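Local structure of secreted protein ASP-2 (Necator americanus, 1U53) at residues G82-S93 with N155-A166. The protein is a secreted hookworm protein of the CAP (pathogenesis-related-1) family, studied as a vaccine antigen, whose molecular function is not established. Numbering follows the deposited sequence.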
ATOM      1  N   GLY A  82       3.974   4.746  14.512  1.00 16.62           N
ATOM      2  CA  GLY A  82       2.655   4.173  14.310  1.00 16.73           C
ATOM      3  C   GLY A  82       2.363   3.839  12.851  1.00 17.40           C
ATOM      4  O   GLY A  82       1.191   3.567  12.515  1.00 18.76           O
ATOM      5  N   LEU A  83       3.390   3.873  12.004  1.00 14.89           N
ATOM      6  CA  LEU A  83       3.172   3.712  10.538  1.00 12.26           C
ATOM      7  C   LEU A  83       3.948   2.580   9.910  1.00 12.45           C
ATOM      8  O   LEU A  83       5.078   2.278  10.334  1.00 12.87           O
ATOM      9  CB  LEU A  83       3.572   4.983   9.795  1.00 13.04           C
ATOM     10  CG  LEU A  83       2.806   6.206  10.250  1.00 12.03           C
ATOM     11  CD1 LEU A  83       3.445   7.445   9.595  1.00 13.84           C
ATOM     12  CD2 LEU A  83       1.323   6.107   9.886  1.00 13.84           C
ATOM     13  N   GLY A  84       3.368   1.970   8.854  1.00 11.43           N
ATOM     14  CA  GLY A  84       4.086   0.976   8.045  1.00 11.85           C
ATOM     15  C   GLY A  84       4.743   1.708   6.874  1.00 11.18           C
ATOM     16  O   GLY A  84       4.602   2.943   6.719  1.00 10.49           O
ATOM     17  N   GLU A  85       5.472   0.965   6.040  1.00  9.96           N
ATOM     18  CA  GLU A  85       6.234   1.648   5.004  1.00  9.52           C
ATOM     19  C   GLU A  85       6.587   0.683   3.869  1.00 10.51           C
ATOM     20  O   GLU A  85       7.028  -0.479   4.130  1.00 10.75           O
ATOM     21  CB  GLU A  85       7.535   2.163   5.592  1.00 10.67           C
ATOM     22  CG  GLU A  85       8.425   2.968   4.578  1.00  9.38           C
ATOM     23  CD  GLU A  85       9.668   3.462   5.296  1.00 11.83           C
ATOM     24  OE1 GLU A  85      10.553   2.617   5.603  1.00 12.65           O
ATOM     25  OE2 GLU A  85       9.709   4.666   5.653  1.00 12.69           O
ATOM     26  N   ASN A  86       6.421   1.158   2.627  1.00  9.79           N
ATOM     27  CA  ASN A  86       6.903   0.420   1.426  1.00  9.72           C
ATOM     28  C   ASN A  86       7.836   1.343   0.693  1.00  9.35           C
ATOM     29  O   ASN A  86       7.579   2.535   0.587  1.00  9.90           O
ATOM     30  CB  ASN A  86       5.749   0.131   0.473  1.00 10.44           C
ATOM     31  CG  ASN A  86       4.952  -1.095   0.885  1.00 11.34           C
ATOM     32  OD1 ASN A  86       5.519  -1.983   1.544  1.00 14.10           O
ATOM     33  ND2 ASN A  86       3.703  -1.213   0.418  1.00 10.86           N
ATOM     34  N   ILE A  87       8.951   0.798   0.187  1.00  9.79           N
ATOM     35  CA  ILE A  87       9.875   1.668  -0.557  1.00 10.32           C
ATOM     36  C   ILE A  87      10.132   1.090  -1.960  1.00 10.30           C
ATOM     37  O   ILE A  87       9.946  -0.124  -2.196  1.00 10.27           O
ATOM     38  CB  ILE A  87      11.222   1.876   0.187  1.00 11.66           C
ATOM     39  CG1 ILE A  87      11.967   0.553   0.358  1.00 13.17           C
ATOM     40  CG2 ILE A  87      10.974   2.606   1.510  1.00 12.08           C
ATOM     41  CD1 ILE A  87      13.345   0.739   1.052  1.00 12.57           C
ATOM     42  N   PHE A  88      10.480   1.960  -2.916  1.00  9.36           N
ATOM     43  CA  PHE A  88      10.680   1.521  -4.312  1.00 11.08           C
ATOM     44  C   PHE A  88      11.685   2.445  -4.947  1.00 11.80           C
ATOM     45  O   PHE A  88      11.751   3.634  -4.601  1.00 11.38           O
ATOM     46  CB  PHE A  88       9.356   1.599  -5.104  1.00 11.76           C
ATOM     47  CG  PHE A  88       9.497   1.455  -6.617  1.00 12.63           C
ATOM     48  CD1 PHE A  88       9.514   0.214  -7.217  1.00 12.73           C
ATOM     49  CD2 PHE A  88       9.586   2.590  -7.418  1.00 13.20           C
ATOM     50  CE1 PHE A  88       9.624   0.095  -8.645  1.00 15.35           C
ATOM     51  CE2 PHE A  88       9.730   2.491  -8.835  1.00 15.03           C
ATOM     52  CZ  PHE A  88       9.743   1.216  -9.426  1.00 14.49           C
ATOM     53  N   MET A  89      12.477   1.926  -5.876  1.00 12.06           N
ATOM     54  CA  MET A  89      13.335   2.858  -6.624  1.00 12.37           C
ATOM     55  C   MET A  89      13.427   2.422  -8.077  1.00 13.15           C
ATOM     56  O   MET A  89      13.326   1.228  -8.407  1.00 13.69           O
ATOM     57  CB  MET A  89      14.738   2.948  -6.036  1.00 13.10           C
ATOM     58  CG  MET A  89      15.480   1.607  -6.051  1.00 16.23           C
ATOM     59  SD  MET A  89      17.154   1.819  -5.441  1.00 21.24           S
ATOM     60  CE  MET A  89      17.920   2.458  -6.886  1.00 18.49           C
ATOM     61  N   SER A  90      13.666   3.428  -8.927  1.00 13.08           N
ATOM     62  CA  SER A  90      13.967   3.216 -10.329  1.00 14.07           C
ATOM     63  C   SER A  90      15.235   3.981 -10.675  1.00 13.95           C
ATOM     64  O   SER A  90      15.497   5.021 -10.122  1.00 13.91           O
ATOM     65  CB  SER A  90      12.835   3.830 -11.161  1.00 15.68           C
ATOM     66  OG  SER A  90      13.191   3.922 -12.523  1.00 16.61           O
ATOM     67  N   SER A  91      16.015   3.494 -11.639  1.00 14.77           N
ATOM     68  CA  SER A  91      17.193   4.230 -12.057  1.00 15.00           C
ATOM     69  C   SER A  91      16.864   5.438 -12.945  1.00 14.52           C
ATOM     70  O   SER A  91      17.768   6.230 -13.218  1.00 15.84           O
ATOM     71  CB  SER A  91      18.119   3.305 -12.883  1.00 17.54           C
ATOM     72  OG  SER A  91      17.447   3.032 -14.117  1.00 22.52           O
ATOM     73  N   ASP A  92      15.609   5.579 -13.388  1.00 14.97           N
ATOM     74  CA  ASP A  92      15.178   6.762 -14.164  1.00 14.50           C
ATOM     75  C   ASP A  92      14.857   7.904 -13.203  1.00 14.22           C
ATOM     76  O   ASP A  92      13.693   8.111 -12.847  1.00 11.98           O
ATOM     77  CB  ASP A  92      13.934   6.370 -14.984  1.00 16.68           C
ATOM     78  CG  ASP A  92      13.507   7.412 -16.000  1.00 18.32           C
ATOM     79  OD1 ASP A  92      14.051   8.520 -16.008  1.00 17.78           O
ATOM     80  OD2 ASP A  92      12.571   7.086 -16.777  1.00 19.24           O
ATOM     81  N   SER A  93      15.904   8.644 -12.824  1.00 13.48           N
ATOM     82  CA  SER A  93      15.862   9.748 -11.820  1.00 15.17           C
ATOM     83  C   SER A  93      14.786  10.750 -12.070  1.00 15.07           C
ATOM     84  O   SER A  93      14.077  11.221 -11.136  1.00 16.78           O
ATOM     85  CB  SER A  93      17.230  10.473 -11.809  1.00 18.08           C
ATOM     86  OG  SER A  93      18.037   9.682 -10.988  1.00 27.28           O
ATOM     87  N   ASN A 155      20.801   9.767  -8.508  1.00 20.85           N
ATOM     88  CA  ASN A 155      20.931   8.532  -9.277  1.00 21.06           C
ATOM     89  C   ASN A 155      19.773   7.551  -9.211  1.00 20.15           C
ATOM     90  O   ASN A 155      19.908   6.419  -9.674  1.00 20.10           O
ATOM     91  CB  ASN A 155      22.219   7.800  -8.891  1.00 23.63           C
ATOM     92  CG  ASN A 155      23.445   8.482  -9.460  1.00 29.35           C
ATOM     93  OD1 ASN A 155      23.347   9.550 -10.069  1.00 32.51           O
ATOM     94  ND2 ASN A 155      24.594   7.868  -9.291  1.00 31.59           N
ATOM     95  N   MET A 156      18.642   7.977  -8.659  1.00 17.65           N
ATOM     96  CA  MET A 156      17.458   7.127  -8.628  1.00 16.03           C
ATOM     97  C   MET A 156      16.232   8.001  -8.448  1.00 15.13           C
ATOM     98  O   MET A 156      16.322   9.116  -7.924  1.00 15.64           O
ATOM     99  CB  MET A 156      17.499   6.122  -7.461  1.00 16.72           C
ATOM    100  CG  MET A 156      17.504   6.815  -6.075  1.00 16.96           C
ATOM    101  SD  MET A 156      17.419   5.556  -4.773  1.00 17.52           S
ATOM    102  CE  MET A 156      17.851   6.599  -3.387  1.00 16.87           C
ATOM    103  N   CYS A 157      15.091   7.471  -8.854  1.00 13.76           N
ATOM    104  CA  CYS A 157      13.813   8.077  -8.510  1.00 12.19           C
ATOM    105  C   CYS A 157      13.388   7.243  -7.308  1.00 12.12           C
ATOM    106  O   CYS A 157      13.289   6.018  -7.438  1.00 13.05           O
ATOM    107  CB  CYS A 157      12.807   7.917  -9.659  1.00 14.61           C
ATOM    108  SG  CYS A 157      11.147   8.493  -9.184  1.00 14.24           S
ATOM    109  N   TYR A 158      13.209   7.873  -6.132  1.00  9.78           N
ATOM    110  CA  TYR A 158      13.016   7.125  -4.889  1.00 10.95           C
ATOM    111  C   TYR A 158      11.609   7.392  -4.344  1.00 10.87           C
ATOM    112  O   TYR A 158      11.208   8.543  -4.176  1.00 10.06           O
ATOM    113  CB  TYR A 158      14.106   7.541  -3.884  1.00 11.60           C
ATOM    114  CG  TYR A 158      14.054   6.866  -2.541  1.00 11.71           C
ATOM    115  CD1 TYR A 158      13.730   5.504  -2.424  1.00 12.32           C
ATOM    116  CD2 TYR A 158      14.422   7.546  -1.393  1.00 12.98           C
ATOM    117  CE1 TYR A 158      13.698   4.863  -1.180  1.00 12.42           C
ATOM    118  CE2 TYR A 158      14.364   6.917  -0.130  1.00 13.44           C
ATOM    119  CZ  TYR A 158      14.018   5.586  -0.031  1.00 12.41           C
ATOM    120  OH  TYR A 158      13.998   4.979   1.210  1.00 12.20           O
ATOM    121  N   VAL A 159      10.848   6.308  -4.119  1.00 10.29           N
ATOM    122  CA  VAL A 159       9.430   6.414  -3.744  1.00 10.09           C
ATOM    123  C   VAL A 159       9.271   5.785  -2.396  1.00  9.05           C
ATOM    124  O   VAL A 159       9.688   4.638  -2.177  1.00  9.91           O
ATOM    125  CB  VAL A 159       8.554   5.612  -4.722  1.00  9.70           C
ATOM    126  CG1 VAL A 159       7.092   5.593  -4.305  1.00 11.87           C
ATOM    127  CG2 VAL A 159       8.727   6.168  -6.167  1.00 12.47           C
ATOM    128  N   VAL A 160       8.601   6.492  -1.518  1.00 11.18           N
ATOM    129  CA  VAL A 160       8.274   5.954  -0.214  1.00 10.02           C
ATOM    130  C   VAL A 160       6.803   6.189   0.035  1.00 10.82           C
ATOM    131  O   VAL A 160       6.329   7.310  -0.079  1.00 11.43           O
ATOM    132  CB  VAL A 160       9.092   6.716   0.865  1.00 11.39           C
ATOM    133  CG1 VAL A 160       8.762   6.223   2.295  1.00 13.13           C
ATOM    134  CG2 VAL A 160      10.573   6.524   0.636  1.00 12.44           C
ATOM    135  N   CYS A 161       6.061   5.133   0.404  1.00 10.11           N
ATOM    136  CA  CYS A 161       4.704   5.313   0.949  1.00  8.94           C
ATOM    137  C   CYS A 161       4.665   4.884   2.416  1.00  9.71           C
ATOM    138  O   CYS A 161       5.325   3.907   2.785  1.00 10.75           O
ATOM    139  CB  CYS A 161       3.696   4.432   0.216  1.00  8.87           C
ATOM    140  SG  CYS A 161       3.245   5.100  -1.411  1.00 11.46           S
ATOM    141  N   GLN A 162       3.938   5.615   3.250  1.00 10.15           N
ATOM    142  CA  GLN A 162       3.732   5.129   4.619  1.00 10.32           C
ATOM    143  C   GLN A 162       2.235   4.913   4.848  1.00 10.92           C
ATOM    144  O   GLN A 162       1.412   5.438   4.120  1.00 12.29           O
ATOM    145  CB  GLN A 162       4.385   6.050   5.673  1.00  9.20           C
ATOM    146  CG  GLN A 162       5.901   5.881   5.625  1.00 10.56           C
ATOM    147  CD  GLN A 162       6.702   6.903   6.437  1.00 11.47           C
ATOM    148  OE1 GLN A 162       6.119   7.749   7.105  1.00 12.97           O
ATOM    149  NE2 GLN A 162       8.052   6.800   6.397  1.00 11.49           N
ATOM    150  N   TYR A 163       1.915   4.151   5.901  1.00  9.68           N
ATOM    151  CA  TYR A 163       0.617   3.474   6.041  1.00  9.47           C
ATOM    152  C   TYR A 163       0.183   3.526   7.508  1.00 10.28           C
ATOM    153  O   TYR A 163       0.935   3.033   8.397  1.00 12.45           O
ATOM    154  CB  TYR A 163       0.833   1.998   5.668  1.00 10.23           C
ATOM    155  CG  TYR A 163       1.119   1.817   4.198  1.00  9.08           C
ATOM    156  CD1 TYR A 163       0.080   1.599   3.300  1.00  9.06           C
ATOM    157  CD2 TYR A 163       2.428   1.814   3.718  1.00 10.48           C
ATOM    158  CE1 TYR A 163       0.365   1.442   1.916  1.00  9.52           C
ATOM    159  CE2 TYR A 163       2.719   1.644   2.331  1.00 10.66           C
ATOM    160  CZ  TYR A 163       1.701   1.419   1.468  1.00 10.29           C
ATOM    161  OH  TYR A 163       2.019   1.295   0.131  1.00 10.48           O
ATOM    162  N   GLY A 164      -0.995   4.107   7.761  1.00 10.49           N
ATOM    163  CA  GLY A 164      -1.581   4.253   9.140  1.00 13.47           C
ATOM    164  C   GLY A 164      -2.862   3.477   9.283  1.00 13.49           C
ATOM    165  O   GLY A 164      -3.741   3.711   8.494  1.00 13.47           O
ATOM    166  N   PRO A 165      -3.129   2.959  10.497  1.00 12.37           N
ATOM    167  CA  PRO A 165      -2.151   2.220  11.280  1.00 13.51           C
ATOM    168  C   PRO A 165      -1.262   1.275  10.529  1.00 14.43           C
ATOM    169  O   PRO A 165      -1.641   0.786   9.461  1.00 15.51           O
ATOM    170  CB  PRO A 165      -2.955   1.481  12.346  1.00 13.92           C
ATOM    171  CG  PRO A 165      -4.343   1.801  12.134  1.00 17.29           C
ATOM    172  CD  PRO A 165      -4.521   2.689  10.915  1.00 15.63           C
ATOM    173  N   ALA A 166      -0.102   0.995  11.104  1.00 12.15           N
ATOM    174  CA  ALA A 166       0.847   0.066  10.465  1.00 12.01           C
ATOM    175  C   ALA A 166       0.263  -1.333  10.236  1.00 13.34           C
ATOM    176  O   ALA A 166      -0.464  -1.863  11.090  1.00 15.79           O
ATOM    177  CB  ALA A 166       2.130  -0.068  11.274  1.00 13.60           C
TER
HETATM  178  O   HOH W   1      20.278   6.718 -12.539  1.00 32.52           O
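Three donors converge on Glu-85 OE2: the amide of Gln-162, whose NE2 lies 2.8 Å from OE2 and approaches on its anti side, and, from outside the two strands, Ser-75 and Asn-66. With its CG anti to the backbone N (chi1 -178°), Glu-85 runs extended beside Gln-162, and both chains leave the sheet in the same direction. Glutamine suits this place because its other end, OE1, accepts from Thr-62 of helix 57-67. On the opposite face, Asn-86 lies across Tyr-163, amide and ring planes 70° apart, and ND2 donates to the phenol OH at 3.0 Å. That OH also bonds His-24, while ND2 reaches His-134 O.

Backbone bonds join antiparallel 84-90 and 157-164 from Gly-84 N to Tyr-163 O (2.7 Å) as far as Ser-90 and Cys-157. Beyond the polar pairs, beta-branched Ile-87 and Val-160, suited to extended strands, touch through their CG2 methyls (4.0 Å), while Phe-88, packed on Ala-104, meets Val-159 CG2 at its ring edge. Flexible Met-89 crosses Met-156, CE against CB. A disulfide ties Cys-161 to Cys-148 of strand 145-152. In this central CAP sheet, sandwiched between helices, the shared donors fix the buried Glu-85 carboxylate's orientation.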